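PDB 6Q64: endoglycosidase from Bacteroides thetaiotaomicron, which probably hydrolyses O-glycosidic bonds in complex N-glycans, as a glycoside hydrolase of family 18 from a gut bacterium. Local coordinates for residues 92-95 and 96-100; 142-145 and 146-149; 346-349 and 350-354. The protein carries 1 engineered substitution. All blocks are in the same frame, centred on the assembly; numbering follows the deposited sequence.

Interaction 1 of 3, residues 92-95 and 96-100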
ATOM      1  N   LYS A  92      12.070  -5.972   7.880  1.00 78.63           N
ATOM      2  CA  LYS A  92      11.920  -6.579   9.230  1.00 77.46           C
ATOM      3  C   LYS A  92      12.290  -5.570  10.324  1.00 75.62           C
ATOM      4  O   LYS A  92      11.955  -5.794  11.505  1.00 80.50           O
ATOM      5  CB  LYS A  92      12.704  -7.890   9.340  1.00 82.02           C
ATOM      6  CG  LYS A  92      14.230  -7.788   9.317  1.00 83.79           C
ATOM      7  CD  LYS A  92      14.910  -9.023   9.889  1.00 84.53           C
ATOM      8  CE  LYS A  92      16.405  -9.054   9.617  1.00 88.50           C
ATOM      9  NZ  LYS A  92      16.975 -10.421   9.707  1.00 89.74           N
HETATM   10  N   MSE A  93      12.935  -4.459   9.922  1.00 74.15           N
HETATM   11  CA  MSE A  93      13.374  -3.431  10.864  1.00 77.10           C
HETATM   12  C   MSE A  93      12.448  -2.219  10.847  1.00 74.73           C
HETATM   13  O   MSE A  93      12.712  -1.215  11.502  1.00 69.35           O
HETATM   14  CB  MSE A  93      14.809  -2.962  10.551  1.00 82.34           C
HETATM   15  CG  MSE A  93      15.921  -3.994  10.803  1.00 81.48           C
HETATM   16 SE   MSE A  93      15.748  -4.960  12.503  1.00 81.78          SE
HETATM   17  CE  MSE A  93      15.117  -6.796  12.328  1.00 84.81           C
ATOM     18  N   LEU A  94      11.363  -2.296  10.076  1.00 76.20           N
ATOM     19  CA  LEU A  94      10.396  -1.216  10.043  1.00 67.87           C
ATOM     20  C   LEU A  94       9.739  -1.135  11.406  1.00 63.72           C
ATOM     21  O   LEU A  94       9.650  -2.126  12.108  1.00 65.41           O
ATOM     22  CB  LEU A  94       9.341  -1.535   8.991  1.00 68.14           C
ATOM     23  CG  LEU A  94       9.758  -1.343   7.543  1.00 69.37           C
ATOM     24  CD1 LEU A  94       8.726  -1.976   6.610  1.00 68.78           C
ATOM     25  CD2 LEU A  94       9.931   0.137   7.272  1.00 67.92           C
ATOM     26  N   PRO A  95       9.158   0.014  11.771  1.00 64.36           N
ATOM     27  CA  PRO A  95       8.324   0.093  12.967  1.00 63.57           C
ATOM     28  C   PRO A  95       7.313  -1.058  13.020  1.00 65.70           C
ATOM     29  O   PRO A  95       6.760  -1.431  12.002  1.00 76.62           O
ATOM     30  CB  PRO A  95       7.619   1.429  12.798  1.00 65.09           C
ATOM     31  CG  PRO A  95       8.595   2.257  11.953  1.00 68.10           C
ATOM     32  CD  PRO A  95       9.222   1.267  11.006  1.00 67.69           C
ATOM     33  N   ASP A  96       7.155  -1.641  14.199  1.00 66.60           N
ATOM     34  CA  ASP A  96       6.325  -2.848  14.431  1.00 70.45           C
ATOM     35  C   ASP A  96       4.853  -2.538  14.126  1.00 66.94           C
ATOM     36  O   ASP A  96       4.103  -3.470  13.963  1.00 69.92           O
ATOM     37  CB  ASP A  96       6.506  -3.361  15.865  1.00 72.90           C
ATOM     38  CG  ASP A  96       7.897  -3.905  16.120  1.00 78.74           C
ATOM     39  OD1 ASP A  96       8.622  -4.112  15.104  1.00 79.33           O
ATOM     40  OD2 ASP A  96       8.236  -4.162  17.323  1.00 77.46           O
ATOM     41  N   SER A  97       4.471  -1.271  14.057  1.00 63.12           N
ATOM     42  CA  SER A  97       3.087  -0.789  13.832  1.00 64.13           C
ATOM     43  C   SER A  97       2.765  -0.715  12.328  1.00 68.87           C
ATOM     44  O   SER A  97       1.614  -0.437  11.987  1.00 77.38           O
ATOM     45  CB  SER A  97       2.940   0.591  14.446  1.00 64.02           C
ATOM     46  OG  SER A  97       3.972   1.470  13.957  1.00 63.76           O
ATOM     47  N   VAL A  98       3.742  -0.871  11.441  1.00 66.73           N
ATOM     48  CA  VAL A  98       3.475  -0.958   9.980  1.00 65.72           C
ATOM     49  C   VAL A  98       2.800  -2.294   9.669  1.00 67.81           C
ATOM     50  O   VAL A  98       3.399  -3.312   9.964  1.00 69.74           O
ATOM     51  CB  VAL A  98       4.778  -0.807   9.194  1.00 66.23           C
ATOM     52  CG1 VAL A  98       4.645  -1.378   7.811  1.00 68.63           C
ATOM     53  CG2 VAL A  98       5.215   0.647   9.125  1.00 69.18           C
ATOM     54  N   ASP A  99       1.630  -2.275   9.016  1.00 75.20           N
ATOM     55  CA  ASP A  99       0.815  -3.486   8.708  1.00 70.77           C
ATOM     56  C   ASP A  99       1.202  -4.078   7.366  1.00 67.46           C
ATOM     57  O   ASP A  99       1.294  -5.321   7.287  1.00 71.97           O
ATOM     58  CB  ASP A  99      -0.664  -3.160   8.675  1.00 69.77           C
ATOM     59  CG  ASP A  99      -1.117  -2.839  10.074  1.00 70.18           C
ATOM     60  OD1 ASP A  99      -1.195  -3.775  10.869  1.00 76.43           O
ATOM     61  OD2 ASP A  99      -1.299  -1.661  10.361  1.00 70.59           O
ATOM     62  N   PHE A 100       1.421  -3.229   6.365  1.00 64.30           N
ATOM     63  CA  PHE A 100       1.845  -3.694   5.021  1.00 70.15           C
ATOM     64  C   PHE A 100       2.523  -2.559   4.254  1.00 68.25           C
ATOM     65  O   PHE A 100       2.467  -1.405   4.656  1.00 66.89           O
ATOM     66  CB  PHE A 100       0.651  -4.264   4.239  1.00 74.19           C
ATOM     67  CG  PHE A 100      -0.299  -3.247   3.652  1.00 72.52           C
ATOM     68  CD1 PHE A 100      -1.222  -2.593   4.450  1.00 74.97           C
ATOM     69  CD2 PHE A 100      -0.274  -2.950   2.298  1.00 73.17           C
ATOM     70  CE1 PHE A 100      -2.102  -1.667   3.903  1.00 77.74           C
ATOM     71  CE2 PHE A 100      -1.146  -2.014   1.755  1.00 76.36           C
ATOM     72  CZ  PHE A 100      -2.068  -1.382   2.553  1.00 74.31           C
TER

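Interaction 2 of 3, residues 142-145 and 146-149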
ATOM      1  N   LEU A 142       5.964  -6.158 -17.708  1.00114.23           N
ATOM      2  CA  LEU A 142       6.131  -7.628 -17.853  1.00113.98           C
ATOM      3  C   LEU A 142       6.363  -7.939 -19.325  1.00114.37           C
ATOM      4  O   LEU A 142       6.345  -9.133 -19.698  1.00112.36           O
ATOM      5  CB  LEU A 142       4.906  -8.379 -17.326  1.00114.78           C
ATOM      6  CG  LEU A 142       4.677  -8.367 -15.812  1.00113.93           C
ATOM      7  CD1 LEU A 142       3.505  -9.275 -15.457  1.00113.45           C
ATOM      8  CD2 LEU A 142       5.917  -8.797 -15.036  1.00114.49           C
ATOM      9  N   THR A 143       6.598  -6.900 -20.122  1.00115.21           N
ATOM     10  CA  THR A 143       6.763  -7.059 -21.587  1.00121.02           C
ATOM     11  C   THR A 143       8.270  -7.201 -21.794  1.00123.58           C
ATOM     12  O   THR A 143       9.029  -6.298 -21.447  1.00118.73           O
ATOM     13  CB  THR A 143       5.898  -6.030 -22.358  1.00122.07           C
ATOM     14  OG1 THR A 143       6.389  -5.918 -23.694  1.00124.92           O
ATOM     15  CG2 THR A 143       5.777  -4.656 -21.721  1.00119.61           C
ATOM     16  N   PRO A 144       8.751  -8.377 -22.283  1.00130.35           N
ATOM     17  CA  PRO A 144      10.180  -8.654 -22.377  1.00135.02           C
ATOM     18  C   PRO A 144      10.860  -7.764 -23.423  1.00142.72           C
ATOM     19  O   PRO A 144      10.148  -7.216 -24.265  1.00139.98           O
ATOM     20  CB  PRO A 144      10.266 -10.142 -22.781  1.00135.37           C
ATOM     21  CG  PRO A 144       8.952 -10.454 -23.435  1.00132.83           C
ATOM     22  CD  PRO A 144       7.956  -9.508 -22.793  1.00132.11           C
ATOM     23  N   LYS A 145      12.196  -7.649 -23.318  1.00153.50           N
ATOM     24  CA  LYS A 145      13.117  -7.217 -24.409  1.00159.25           C
ATOM     25  C   LYS A 145      12.872  -5.736 -24.740  1.00154.07           C
ATOM     26  O   LYS A 145      12.822  -4.915 -23.800  1.00145.20           O
ATOM     27  CB  LYS A 145      12.891  -8.069 -25.671  1.00169.17           C
ATOM     28  CG  LYS A 145      12.974  -9.581 -25.503  1.00175.62           C
ATOM     29  CD  LYS A 145      14.381 -10.134 -25.619  1.00183.70           C
ATOM     30  CE  LYS A 145      14.856 -10.785 -24.335  1.00181.32           C
ATOM     31  NZ  LYS A 145      16.182 -11.416 -24.522  1.00186.53           N
ATOM     32  N   GLY A 146      12.872  -5.429 -26.043  1.00154.99           N
ATOM     33  CA  GLY A 146      11.993  -4.469 -26.730  1.00152.58           C
ATOM     34  C   GLY A 146      11.173  -5.216 -27.770  1.00155.01           C
ATOM     35  O   GLY A 146      11.474  -5.086 -28.968  1.00152.76           O
ATOM     36  N   LEU A 147      10.238  -6.060 -27.318  1.00155.45           N
ATOM     37  CA  LEU A 147       9.134  -6.611 -28.152  1.00154.96           C
ATOM     38  C   LEU A 147       7.971  -5.627 -28.026  1.00145.38           C
ATOM     39  O   LEU A 147       8.056  -4.754 -27.147  1.00135.04           O
ATOM     40  CB  LEU A 147       8.754  -8.025 -27.689  1.00157.06           C
ATOM     41  CG  LEU A 147       9.802  -9.119 -27.937  1.00164.22           C
ATOM     42  CD1 LEU A 147       9.361 -10.432 -27.306  1.00163.84           C
ATOM     43  CD2 LEU A 147      10.091  -9.320 -29.425  1.00167.81           C
ATOM     44  N   ASN A 148       6.976  -5.725 -28.910  1.00145.04           N
ATOM     45  CA  ASN A 148       5.771  -4.848 -28.915  1.00141.56           C
ATOM     46  C   ASN A 148       4.778  -5.344 -27.840  1.00133.94           C
ATOM     47  O   ASN A 148       4.543  -6.566 -27.740  1.00130.47           O
ATOM     48  CB  ASN A 148       5.185  -4.747 -30.332  1.00142.45           C
ATOM     49  CG  ASN A 148       3.925  -3.907 -30.405  1.00139.95           C
ATOM     50  OD1 ASN A 148       2.894  -4.231 -29.798  1.00135.90           O
ATOM     51  ND2 ASN A 148       3.995  -2.813 -31.149  1.00140.86           N
ATOM     52  N   ALA A 149       4.205  -4.431 -27.053  1.00130.81           N
ATOM     53  CA  ALA A 149       3.163  -4.743 -26.040  1.00130.91           C
ATOM     54  C   ALA A 149       1.935  -5.370 -26.720  1.00133.24           C
ATOM     55  O   ALA A 149       1.610  -6.562 -26.415  1.00134.60           O
ATOM     56  CB  ALA A 149       2.784  -3.508 -25.258  1.00126.29           C
TER

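Interaction 3 of 3, residues 346-349 and 350-354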
ATOM      1  N   LYS A 346      10.255   8.895  12.854  1.00 72.17           N
ATOM      2  CA  LYS A 346       9.670   9.820  13.848  1.00 73.99           C
ATOM      3  C   LYS A 346       8.176   9.939  13.556  1.00 75.56           C
ATOM      4  O   LYS A 346       7.357   9.690  14.465  1.00 73.54           O
ATOM      5  CB  LYS A 346      10.359  11.187  13.749  1.00 72.58           C
ATOM      6  CG  LYS A 346       9.877  12.239  14.736  1.00 70.86           C
ATOM      7  CD  LYS A 346      10.461  13.579  14.448  1.00 72.39           C
ATOM      8  CE  LYS A 346      10.018  14.669  15.403  1.00 76.11           C
ATOM      9  NZ  LYS A 346      10.428  16.012  14.892  1.00 79.68           N
ATOM     10  N   TRP A 347       7.868  10.333  12.323  1.00 74.75           N
ATOM     11  CA  TRP A 347       6.540  10.866  11.944  1.00 73.68           C
ATOM     12  C   TRP A 347       5.564   9.705  11.822  1.00 73.68           C
ATOM     13  O   TRP A 347       4.525   9.711  12.491  1.00 69.45           O
ATOM     14  CB  TRP A 347       6.662  11.668  10.659  1.00 72.65           C
ATOM     15  CG  TRP A 347       7.440  12.921  10.890  1.00 74.15           C
ATOM     16  CD1 TRP A 347       8.596  13.297  10.281  1.00 76.88           C
ATOM     17  CD2 TRP A 347       7.126  13.966  11.818  1.00 76.12           C
ATOM     18  NE1 TRP A 347       8.999  14.526  10.727  1.00 75.45           N
ATOM     19  CE2 TRP A 347       8.127  14.952  11.686  1.00 75.05           C
ATOM     20  CE3 TRP A 347       6.070  14.188  12.710  1.00 79.83           C
ATOM     21  CZ2 TRP A 347       8.124  16.121  12.440  1.00 77.35           C
ATOM     22  CZ3 TRP A 347       6.068  15.339  13.465  1.00 83.13           C
ATOM     23  CH2 TRP A 347       7.100  16.279  13.346  1.00 81.23           C
ATOM     24  N   LEU A 348       5.925   8.688  11.053  1.00 72.22           N
ATOM     25  CA  LEU A 348       5.068   7.488  10.976  1.00 71.19           C
ATOM     26  C   LEU A 348       4.758   6.954  12.391  1.00 70.57           C
ATOM     27  O   LEU A 348       3.582   6.695  12.673  1.00 75.71           O
ATOM     28  CB  LEU A 348       5.739   6.451  10.076  1.00 72.12           C
ATOM     29  CG  LEU A 348       4.845   5.274   9.695  1.00 76.20           C
ATOM     30  CD1 LEU A 348       3.584   5.741   8.967  1.00 77.64           C
ATOM     31  CD2 LEU A 348       5.615   4.266   8.848  1.00 78.01           C
ATOM     32  N   ARG A 349       5.745   6.798  13.273  1.00 73.79           N
ATOM     33  CA  ARG A 349       5.539   6.171  14.613  1.00 71.86           C
ATOM     34  C   ARG A 349       4.579   7.018  15.472  1.00 66.37           C
ATOM     35  O   ARG A 349       3.696   6.464  16.209  1.00 61.75           O
ATOM     36  CB  ARG A 349       6.877   6.080  15.339  1.00 74.83           C
ATOM     37  CG  ARG A 349       7.596   4.751  15.211  1.00 81.89           C
ATOM     38  CD  ARG A 349       8.742   4.725  16.209  1.00 84.79           C
ATOM     39  NE  ARG A 349       9.926   4.128  15.632  1.00 86.74           N
ATOM     40  CZ  ARG A 349      10.147   2.820  15.555  1.00 87.06           C
ATOM     41  NH1 ARG A 349       9.264   1.957  16.038  1.00 82.85           N
ATOM     42  NH2 ARG A 349      11.267   2.374  15.006  1.00 83.93           N
ATOM     43  N   LYS A 350       4.817   8.322  15.438  1.00 60.05           N
ATOM     44  CA  LYS A 350       4.014   9.306  16.168  1.00 63.81           C
ATOM     45  C   LYS A 350       2.585   9.228  15.627  1.00 66.03           C
ATOM     46  O   LYS A 350       1.645   9.078  16.432  1.00 69.59           O
ATOM     47  CB  LYS A 350       4.591  10.708  15.970  1.00 64.00           C
ATOM     48  CG  LYS A 350       4.199  11.706  17.051  1.00 65.52           C
ATOM     49  CD  LYS A 350       4.799  13.039  16.788  1.00 69.71           C
ATOM     50  CE  LYS A 350       5.479  13.616  18.007  1.00 78.30           C
ATOM     51  NZ  LYS A 350       4.468  14.259  18.891  1.00 87.82           N
ATOM     52  N   ALA A 351       2.440   9.322  14.306  1.00 66.56           N
ATOM     53  CA  ALA A 351       1.132   9.322  13.619  1.00 63.34           C
ATOM     54  C   ALA A 351       0.342   8.116  14.116  1.00 62.08           C
ATOM     55  O   ALA A 351      -0.727   8.333  14.687  1.00 64.61           O
ATOM     56  CB  ALA A 351       1.313   9.319  12.133  1.00 64.55           C
ATOM     57  N   LEU A 352       0.894   6.907  14.034  1.00 59.95           N
ATOM     58  CA  LEU A 352       0.170   5.669  14.455  1.00 59.14           C
ATOM     59  C   LEU A 352      -0.077   5.658  15.959  1.00 60.47           C
ATOM     60  O   LEU A 352      -1.023   5.006  16.375  1.00 68.18           O
ATOM     61  CB  LEU A 352       0.947   4.443  13.996  1.00 57.01           C
ATOM     62  CG  LEU A 352       1.111   4.418  12.482  1.00 63.60           C
ATOM     63  CD1 LEU A 352       1.955   3.266  12.019  1.00 63.81           C
ATOM     64  CD2 LEU A 352      -0.265   4.358  11.825  1.00 68.26           C
ATOM     65  N   TYR A 353       0.717   6.383  16.732  1.00 59.17           N
ATOM     66  CA  TYR A 353       0.525   6.477  18.191  1.00 58.94           C
ATOM     67  C   TYR A 353      -0.677   7.394  18.424  1.00 60.25           C
ATOM     68  O   TYR A 353      -1.516   7.131  19.313  1.00 68.01           O
ATOM     69  CB  TYR A 353       1.806   6.972  18.872  1.00 56.68           C
ATOM     70  CG  TYR A 353       1.598   7.420  20.305  1.00 54.63           C
ATOM     71  CD1 TYR A 353       1.316   6.496  21.302  1.00 56.15           C
ATOM     72  CD2 TYR A 353       1.703   8.758  20.664  1.00 54.49           C
ATOM     73  CE1 TYR A 353       1.084   6.896  22.613  1.00 61.12           C
ATOM     74  CE2 TYR A 353       1.481   9.168  21.963  1.00 59.57           C
ATOM     75  CZ  TYR A 353       1.142   8.242  22.938  1.00 61.89           C
ATOM     76  OH  TYR A 353       0.958   8.653  24.229  1.00 66.64           O
ATOM     77  N   PHE A 354      -0.753   8.467  17.637  1.00 61.89           N
ATOM     78  CA  PHE A 354      -1.880   9.445  17.674  1.00 63.36           C
ATOM     79  C   PHE A 354      -3.173   8.719  17.221  1.00 59.82           C
ATOM     80  O   PHE A 354      -4.122   8.657  17.979  1.00 57.49           O
ATOM     81  CB  PHE A 354      -1.478  10.717  16.910  1.00 60.98           C
ATOM     82  CG  PHE A 354      -0.823  11.763  17.778  1.00 67.08           C
ATOM     83  CD1 PHE A 354       0.253  11.449  18.592  1.00 72.56           C
ATOM     84  CD2 PHE A 354      -1.281  13.065  17.807  1.00 68.37           C
ATOM     85  CE1 PHE A 354       0.837  12.413  19.404  1.00 70.42           C
ATOM     86  CE2 PHE A 354      -0.705  14.018  18.631  1.00 70.17           C
ATOM     87  CZ  PHE A 354       0.362  13.694  19.419  1.00 67.48           C
TER

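Interaction 1 of 3, residues 92-95 and 96-100
Pro95 and Val98 meet across a tight reversal of the chain, joined by a backbone hydrogen bond from Val98 N to Pro95 O, 3.1 Å long. The bond is fairly straight at hydrogen, 164°, but the amide reaches the oxygen from above the carbonyl plane rather than along a lone pair. Around this bond the side chains meet loosely. Val98 CB lies 3.5 Å from Pro95 O, and Val98 CG2 comes to 4.5 Å from Pro95 CB, a marginal apolar contact. Ser97 OG also approaches Pro95 CB, at 3.8 Å; chi1 of 53° tucks the hydroxyl between the backbone N and the carbonyl carbon. Leu94 adds its CD1 methyl, 4.3 Å from Val98 CG1.

The four residues from Pro95 to Val98 form a type I beta turn in the loop between strands 72-76 and 100-102, where the chain heads into the second strand of the TIM barrel. Asp96 and Ser97 occupy its two central positions, which suit small polar side chains, whereas the branched Val98 and the rigid ring of Pro95 give the turn an apolar side that packs on helix 346-358.

Further out, polar partners hold the turn in place. The carboxylate of Asp96 has CG anti to its own carbonyl carbon, and there OD1 forms a salt bridge with Lys125 while OD2 is hydrogen-bonded to Tyr58 OH. Arg66 donates to Asp96 O and also makes a salt bridge with the buried Asp99 OD1, which ties the turn to the residue just before strand 100-102. Asp99 OD2 accepts from His70 NE2 and from Gly73 N.

Interaction 2 of 3, residues 142-145 and 146-149
Thr143 turns its hydroxyl toward the returning chain: OG1 lies 4.0 Å from Leu147 O and 4.2 Å from Ala149 CA, distances of packing rather than bonding. With chi1 at 162°, OG1 is anti to the backbone N and beside the carbonyl carbon, on the side of Leu147 O and Ala149 CA. The small side chain thus reaches the returning chain with its hydroxyl, and it also rests on Trp153.

At Pro144 the chain begins to reverse. Pro144 O accepts a long, nearly straight hydrogen bond from Leu147 N, 3.3 Å with 171° at hydrogen, the donor tilted slightly from the carbonyl plane. The proline ring is rigid and apolar, and its CG touches Leu147 CD1 at 3.9 Å, the two side chains meeting at a slant. The bond closes a four-residue beta turn in the loop that follows barrel strand 128-135 and leads into helix 149-155, at the surface of the TIM barrel.

Lys145 follows Pro144 with a positive phi of 68°, unusual for a residue other than glycine, and Gly146, which has no side chain, comes next in the turn. The aliphatic part of Lys145 lies beside Leu147, both side chains pointing the same way, with Lys145 CG 4.0 Å from Leu147 CG. A bent chain then carries the ammonium group away from the leucine, an arrangement in which the methylenes pack while the charge stays apart. Asn148 takes the N-cap position before helix 149-155: its OD1 accepts from Gln151 N, a role for which the short amide side chain is well suited at a helix start.

Interaction 3 of 3, residues 346-349 and 350-354
Helix 346-358, the helix that follows the last strand of the TIM barrel, carries this contact along two of its turns. Regular i to i+4 hydrogen bonds give it its frame. Lys350 N donates to Lys346 O at 3.0 Å, and Ala351 N to Trp347 O at 2.8 Å, the latter arriving nearly in line with the carbonyl. Leu352 N reaches Leu348 O at 3.0 Å with 171° at hydrogen, while Tyr353 N to Arg349 O is weak because its N-H is poorly aligned.

One side of the helix is apolar and faces the barrel. Leu348 and Leu352 stand a turn apart, and Leu348 CG meets Leu352 CD1 at 4.2 Å. Together with Ala351 they lie against Ile330 of strand 329-333. Alanine suits this place since its single methyl lets the helix come close: besides Ile330 it touches Ile313 and Ala317 of helix 311-317. Leu348 also touches Met335, and Leu352 also touches Ser97. At the beginning of the helix, Trp347 N and Leu348 N donate to the two carboxylate oxygens of Asp338, which supplies acceptors for amides of the first turn.

Two lysine chains, from Lys346 and Lys350, approach the indole of Trp347 from the same side of its plane. Lys346 stretches out, with chi1 at -179° and later torsions also extended, laying its CD over one indole face, 3.8 Å above the plane and displaced toward the rim. Lysine is apt here because its methylenes can rest on an aromatic surface while the ammonium group reaches beyond. From the following turn, Lys350 starts with CG anti to the backbone N and bends further along its chain, bringing CD obliquely to the six-membered ring, 4.2 Å from Trp347 CZ3.

In the fold
Interactions 1, 2 and 3 follow one another along the chain within a single TIM-barrel domain. Interaction 1 precedes strand 100-102, interaction 2 lies between strand 128-135 and helix 149-155, and interaction 3 sits on helix 346-358. The first and last are neighbours, with centres about 12 Å apart: Ser97 OG meets Leu352 CD1 at 3.3 Å, and Val98 CG2 meets Leu348 CD2 at 3.7 Å. An early loop is thereby packed against the last helix, consistent with the closing of the barrel. Interaction 2 is remote, its centre about 35 Å from that of interaction 1 and 42 Å from that of interaction 3, out in a surface loop.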